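Local structure of purine nucleosidase, (IunH-1) (Sulfolobus solfataricus, 3T8J) at residues I106-A120 / L133-M147. The protein belongs to the nucleoside hydrolase family of proteins, with a mixed, mainly parallel beta sheet flanked by helices. Numbering follows the deposited sequence. Where two conformers were deposited one is given.
Sequences IDLANEYAGELEFLA and LDNSIVKKIKKVWVM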
loop_
_atom_site.group_PDB
_atom_site.type_symbol
_atom_site.label_atom_id
_atom_site.label_comp_id
_atom_site.label_asym_id
_atom_site.label_seq_id
_atom_site.Cartn_x
_atom_site.Cartn_y
_atom_site.Cartn_z
ATOM N N ILE A 106 12.043 24.027 -20.139
ATOM C CA ILE A 106 10.885 24.711 -20.740
ATOM C C ILE A 106 11.339 25.722 -21.808
ATOM O O ILE A 106 10.796 25.746 -22.930
ATOM C CB ILE A 106 10.033 25.376 -19.649
ATOM C CG1 ILE A 106 9.350 24.329 -18.772
ATOM C CG2 ILE A 106 8.959 26.292 -20.275
ATOM C CD1 ILE A 106 8.820 24.887 -17.451
ATOM N N ASP A 107 12.347 26.537 -21.494
ATOM C CA ASP A 107 12.849 27.530 -22.444
ATOM C C ASP A 107 13.366 26.876 -23.731
ATOM O O ASP A 107 13.104 27.353 -24.837
ATOM C CB ASP A 107 13.954 28.359 -21.789
ATOM C CG ASP A 107 13.415 29.397 -20.797
ATOM O OD1 ASP A 107 12.203 29.693 -20.818
ATOM O OD2 ASP A 107 14.232 29.954 -20.019
ATOM N N LEU A 108 14.121 25.793 -23.579
ATOM C CA LEU A 108 14.735 25.074 -24.699
ATOM C C LEU A 108 13.680 24.327 -25.544
ATOM O O LEU A 108 13.800 24.244 -26.774
ATOM C CB LEU A 108 15.861 24.162 -24.194
ATOM C CG LEU A 108 17.089 24.953 -23.762
ATOM C CD1 LEU A 108 17.970 24.081 -22.845
ATOM C CD2 LEU A 108 17.854 25.510 -24.948
ATOM N N ALA A 109 12.647 23.815 -24.888
ATOM C CA ALA A 109 11.531 23.174 -25.585
ATOM C C ALA A 109 10.810 24.186 -26.462
ATOM O O ALA A 109 10.339 23.853 -27.547
ATOM C CB ALA A 109 10.567 22.516 -24.565
ATOM N N ASN A 110 10.725 25.431 -26.014
ATOM C CA ASN A 110 10.169 26.487 -26.855
ATOM C C ASN A 110 11.106 26.861 -27.991
ATOM O O ASN A 110 10.665 26.995 -29.143
ATOM C CB ASN A 110 9.834 27.703 -26.002
ATOM C CG ASN A 110 8.497 27.566 -25.283
ATOM O OD1 ASN A 110 7.482 27.284 -25.923
ATOM N ND2 ASN A 110 8.465 27.886 -23.999
ATOM N N GLU A 111 12.396 27.039 -27.694
ATOM C CA GLU A 111 13.364 27.459 -28.720
ATOM C C GLU A 111 13.491 26.431 -29.848
ATOM O O GLU A 111 13.596 26.813 -31.041
ATOM C CB GLU A 111 14.730 27.717 -28.072
ATOM C CG GLU A 111 15.800 28.070 -29.093
ATOM C CD GLU A 111 17.150 28.484 -28.507
ATOM O OE1 GLU A 111 17.376 28.340 -27.279
ATOM O OE2 GLU A 111 18.015 28.944 -29.304
ATOM N N TYR A 112 13.434 25.146 -29.486
ATOM C CA TYR A 112 13.572 24.018 -30.420
ATOM C C TYR A 112 12.286 23.180 -30.540
ATOM O O TYR A 112 12.346 21.969 -30.778
ATOM C CB TYR A 112 14.760 23.131 -29.999
ATOM C CG TYR A 112 16.090 23.851 -29.992
ATOM C CD1 TYR A 112 16.815 24.008 -31.166
ATOM C CD2 TYR A 112 16.614 24.381 -28.818
ATOM C CE1 TYR A 112 18.042 24.668 -31.161
ATOM C CE2 TYR A 112 17.830 25.049 -28.815
ATOM C CZ TYR A 112 18.531 25.183 -29.983
ATOM O OH TYR A 112 19.753 25.846 -29.976
ATOM N N ALA A 113 11.128 23.846 -30.467
ATOM C CA ALA A 113 9.830 23.162 -30.485
ATOM C C ALA A 113 9.710 22.232 -31.679
ATOM O O ALA A 113 9.914 22.644 -32.847
ATOM C CB ALA A 113 8.690 24.166 -30.485
ATOM N N GLY A 114 9.374 20.983 -31.384
ATOM C CA GLY A 114 9.166 19.980 -32.393
ATOM C C GLY A 114 10.404 19.240 -32.833
ATOM O O GLY A 114 10.295 18.258 -33.586
ATOM N N GLU A 115 11.580 19.689 -32.382
ATOM C CA GLU A 115 12.830 19.039 -32.754
ATOM C C GLU A 115 13.662 18.608 -31.538
ATOM O O GLU A 115 14.550 17.767 -31.670
ATOM C CB GLU A 115 13.658 19.961 -33.643
ATOM C CG GLU A 115 12.972 20.379 -34.957
ATOM C CD GLU A 115 12.409 19.208 -35.757
ATOM O OE1 GLU A 115 12.959 18.085 -35.689
ATOM O OE2 GLU A 115 11.402 19.409 -36.473
ATOM N N LEU A 116 13.362 19.148 -30.361
ATOM C CA LEU A 116 14.196 18.850 -29.185
ATOM C C LEU A 116 14.036 17.396 -28.755
ATOM O O LEU A 116 12.912 16.897 -28.628
ATOM C CB LEU A 116 13.863 19.773 -28.002
ATOM C CG LEU A 116 14.848 19.759 -26.831
ATOM C CD1 LEU A 116 16.238 20.207 -27.274
ATOM C CD2 LEU A 116 14.289 20.627 -25.708
ATOM N N GLU A 117 15.163 16.733 -28.478
ATOM C CA GLU A 117 15.167 15.397 -27.945
ATOM C C GLU A 117 15.771 15.429 -26.552
ATOM O O GLU A 117 16.679 16.216 -26.283
ATOM C CB GLU A 117 15.925 14.443 -28.868
ATOM C CG GLU A 117 15.272 14.402 -30.291
ATOM C CD GLU A 117 15.956 13.428 -31.238
ATOM O OE1 GLU A 117 15.963 12.216 -30.929
ATOM O OE2 GLU A 117 16.458 13.872 -32.320
ATOM N N PHE A 118 15.259 14.582 -25.680
ATOM C CA PHE A 118 15.682 14.560 -24.268
ATOM C C PHE A 118 16.287 13.205 -23.937
ATOM O O PHE A 118 15.611 12.182 -24.003
ATOM C CB PHE A 118 14.475 14.854 -23.351
ATOM C CG PHE A 118 14.827 15.194 -21.945
ATOM C CD1 PHE A 118 14.921 16.520 -21.538
ATOM C CD2 PHE A 118 15.022 14.195 -21.004
ATOM C CE1 PHE A 118 15.261 16.840 -20.219
ATOM C CE2 PHE A 118 15.364 14.509 -19.673
ATOM C CZ PHE A 118 15.459 15.851 -19.290
ATOM N N LEU A 119 17.579 13.197 -23.571
ATOM C CA LEU A 119 18.274 11.959 -23.230
ATOM C C LEU A 119 18.249 11.821 -21.701
ATOM O O LEU A 119 19.040 12.450 -20.979
ATOM C CB LEU A 119 19.683 11.981 -23.821
ATOM C CG LEU A 119 20.555 10.760 -23.570
ATOM C CD1 LEU A 119 19.928 9.458 -24.080
ATOM C CD2 LEU A 119 21.949 10.961 -24.194
ATOM N N ALA A 120 17.264 11.041 -21.243
ATOM C CA ALA A 120 16.950 10.823 -19.839
ATOM C C ALA A 120 17.681 9.578 -19.361
ATOM O O ALA A 120 17.096 8.487 -19.263
ATOM C CB ALA A 120 15.421 10.663 -19.654
ATOM N N LEU A 133 5.232 22.311 -14.518
ATOM C CA LEU A 133 5.155 23.753 -14.740
ATOM C C LEU A 133 4.593 24.135 -16.120
ATOM O O LEU A 133 3.986 25.208 -16.251
ATOM C CB LEU A 133 6.519 24.378 -14.543
ATOM C CG LEU A 133 6.934 24.347 -13.082
ATOM C CD1 LEU A 133 8.434 24.467 -12.947
ATOM C CD2 LEU A 133 6.211 25.449 -12.294
ATOM N N ASP A 134 4.837 23.300 -17.135
ATOM C CA ASP A 134 4.354 23.565 -18.518
ATOM C C ASP A 134 4.039 22.248 -19.224
ATOM O O ASP A 134 4.909 21.600 -19.813
ATOM C CB ASP A 134 5.388 24.376 -19.311
ATOM C CG ASP A 134 4.895 24.811 -20.666
ATOM O OD1 ASP A 134 3.780 24.438 -21.073
ATOM O OD2 ASP A 134 5.630 25.571 -21.348
ATOM N N ASN A 135 2.765 21.863 -19.215
ATOM C CA ASN A 135 2.368 20.598 -19.816
ATOM C C ASN A 135 2.600 20.518 -21.337
ATOM O O ASN A 135 2.645 19.407 -21.886
ATOM C CB ASN A 135 0.886 20.311 -19.576
ATOM C CG ASN A 135 0.459 20.139 -18.117
ATOM O OD1 ASN A 135 -0.759 20.059 -17.899
ATOM N ND2 ASN A 135 1.371 20.038 -17.133
ATOM N N SER A 136 2.730 21.677 -22.002
ATOM C CA SER A 136 2.919 21.769 -23.466
ATOM C C SER A 136 4.235 21.184 -23.960
ATOM O O SER A 136 4.416 20.930 -25.149
ATOM C CB SER A 136 2.744 23.214 -23.970
ATOM O OG SER A 136 3.842 24.036 -23.679
ATOM N N ILE A 137 5.175 20.916 -23.042
ATOM C CA ILE A 137 6.443 20.329 -23.469
ATOM C C ILE A 137 6.284 18.909 -24.021
ATOM O O ILE A 137 7.176 18.399 -24.684
ATOM C CB ILE A 137 7.571 20.361 -22.365
ATOM C CG1 ILE A 137 7.265 19.435 -21.174
ATOM C CG2 ILE A 137 7.827 21.785 -21.886
ATOM C CD1 ILE A 137 8.429 19.326 -20.166
ATOM N N VAL A 138 5.146 18.258 -23.766
ATOM C CA VAL A 138 4.928 16.918 -24.289
ATOM C C VAL A 138 4.889 16.908 -25.838
ATOM O O VAL A 138 5.424 15.993 -26.456
ATOM C CB VAL A 138 3.647 16.299 -23.721
ATOM C CG1 VAL A 138 3.243 15.064 -24.503
ATOM C CG2 VAL A 138 3.819 15.957 -22.252
ATOM N N LYS A 139 4.308 17.930 -26.438
ATOM C CA LYS A 139 4.385 18.049 -27.900
ATOM C C LYS A 139 5.695 18.672 -28.366
ATOM O O LYS A 139 6.242 18.272 -29.421
ATOM C CB LYS A 139 3.219 18.819 -28.483
ATOM C CG LYS A 139 3.314 18.839 -30.034
ATOM C CD LYS A 139 2.048 19.103 -30.708
ATOM C CE LYS A 139 2.308 19.345 -32.183
ATOM N NZ LYS A 139 1.031 19.540 -32.924
ATOM N N LYS A 140 6.201 19.660 -27.624
ATOM C CA LYS A 140 7.396 20.402 -28.060
ATOM C C LYS A 140 8.670 19.551 -28.044
ATOM O O LYS A 140 9.579 19.772 -28.858
ATOM C CB LYS A 140 7.600 21.671 -27.226
ATOM C CG LYS A 140 6.480 22.673 -27.422
ATOM C CD LYS A 140 6.506 23.802 -26.440
ATOM C CE LYS A 140 5.313 24.730 -26.677
ATOM N NZ LYS A 140 5.244 25.799 -25.643
ATOM N N ILE A 141 8.746 18.598 -27.127
ATOM C CA ILE A 141 9.835 17.632 -27.151
ATOM C C ILE A 141 9.472 16.477 -28.095
ATOM O O ILE A 141 8.443 15.771 -27.917
ATOM C CB ILE A 141 10.153 17.139 -25.722
ATOM C CG1 ILE A 141 10.702 18.303 -24.893
ATOM C CG2 ILE A 141 11.060 15.895 -25.772
ATOM C CD1 ILE A 141 10.816 18.013 -23.378
ATOM N N LYS A 142 10.296 16.287 -29.119
ATOM C CA LYS A 142 10.084 15.276 -30.149
ATOM C C LYS A 142 10.161 13.845 -29.615
ATOM O O LYS A 142 9.398 12.961 -30.009
ATOM C CB LYS A 142 11.142 15.487 -31.263
ATOM C CG LYS A 142 11.109 14.493 -32.381
ATOM C CD LYS A 142 12.092 14.854 -33.477
ATOM C CE LYS A 142 12.029 13.848 -34.608
ATOM N NZ LYS A 142 12.690 14.355 -35.826
ATOM N N LYS A 143 11.107 13.596 -28.713
ATOM C CA LYS A 143 11.444 12.253 -28.307
ATOM C C LYS A 143 12.122 12.283 -26.931
ATOM O O LYS A 143 12.922 13.172 -26.686
ATOM C CB LYS A 143 12.404 11.640 -29.328
ATOM C CG LYS A 143 12.669 10.190 -29.162
ATOM C CD LYS A 143 11.448 9.350 -29.530
ATOM C CE LYS A 143 11.717 7.925 -29.191
ATOM N NZ LYS A 143 10.645 7.037 -29.738
ATOM N N VAL A 144 11.752 11.329 -26.076
ATOM C CA VAL A 144 12.449 11.074 -24.792
ATOM C C VAL A 144 13.055 9.685 -24.887
ATOM O O VAL A 144 12.343 8.684 -25.067
ATOM C CB VAL A 144 11.503 11.196 -23.600
ATOM C CG1 VAL A 144 12.272 11.028 -22.283
ATOM C CG2 VAL A 144 10.803 12.566 -23.637
ATOM N N TRP A 145 14.381 9.623 -24.699
ATOM C CA TRP A 145 15.149 8.379 -24.679
ATOM C C TRP A 145 15.492 8.073 -23.221
ATOM O O TRP A 145 16.247 8.810 -22.615
ATOM C CB TRP A 145 16.422 8.550 -25.506
ATOM C CG TRP A 145 16.217 8.962 -26.949
ATOM C CD1 TRP A 145 16.282 10.236 -27.476
ATOM C CD2 TRP A 145 15.963 8.092 -28.060
ATOM N NE1 TRP A 145 16.081 10.193 -28.835
ATOM C CE2 TRP A 145 15.864 8.893 -29.216
ATOM C CE3 TRP A 145 15.784 6.708 -28.184
ATOM C CZ2 TRP A 145 15.611 8.351 -30.462
ATOM C CZ3 TRP A 145 15.534 6.177 -29.438
ATOM C CH2 TRP A 145 15.435 7.003 -30.554
ATOM N N VAL A 146 14.874 7.045 -22.675
ATOM C CA VAL A 146 14.961 6.736 -21.239
ATOM C C VAL A 146 15.844 5.519 -21.003
ATOM O O VAL A 146 15.598 4.444 -21.567
ATOM C CB VAL A 146 13.565 6.448 -20.654
ATOM C CG1 VAL A 146 13.663 5.989 -19.180
ATOM C CG2 VAL A 146 12.654 7.681 -20.739
ATOM N N MET A 147 16.889 5.691 -20.193
ATOM C CA MET A 147 17.578 4.531 -19.622
ATOM C C MET A 147 16.864 4.300 -18.289
ATOM O O MET A 147 16.903 5.171 -17.386
ATOM C CB MET A 147 19.064 4.777 -19.372
ATOM C CG MET A 147 19.838 3.511 -19.014
ATOM S SD MET A 147 19.531 2.982 -17.294
ATOM C CE MET A 147 19.255 1.221 -17.529
#
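Phe118 and Ala120 pair in parallel with Val144 and Val146, and the axes of strands 116-120 and 141-147 come within 4.7 Å, at 21° to each other. Phe118 N gives its hydrogen to Lys143 O and Phe118 O accepts from Trp145 N, both bonds nearly straight. Ala120 bonds in the same way to Trp145 O and Met147 N, through more bent bonds. Gly114 N bonds to Lys140 O at 2.8 Å and ties the loop after helix 101-111 to the end of helix 137-140.

With CG beside the backbone N and the chain extended beyond it, the Glu117 carboxylate lies alongside the Trp145 indole on one face of the sheet. Glu117 OE1 accepts from Trp145 NE1 at 2.9 Å, with 167° at the hydrogen. The oxygen lies in the ring plane and is met on its anti side, while the carboxylate is turned 40° from the ring. A salt bridge from OE2 to Arg2 also holds this buried acid. Lys143 CG lies 3.3 Å above the plane of the Trp145 ring, offset toward its rim, and Lys143 NZ goes on to Asp181.

On the other face, Ala120 CB lies 4.1 Å from Val144 CG1, and Phe118 CB meets Ile141 CG2. The extended Lys140 chain passes Ala109 O and reaches Asn110, where NZ bonds to OD1 at 2.7 Å. Ser136 OG also binds this NZ and donates to Asp134 OD1. Ile106 sets CD1 against Leu133 CB, the side chains crossing at about a right angle.

The connection between the strands runs through helices 125-133 and 137-140; the former packs on Phe118 and Val144, a beta-alpha-beta crossover. The pair lies centrally in the mainly parallel nucleoside hydrolase sheet; Ile121 and Ser122, just past strand 116-120, help bind the sodium ion.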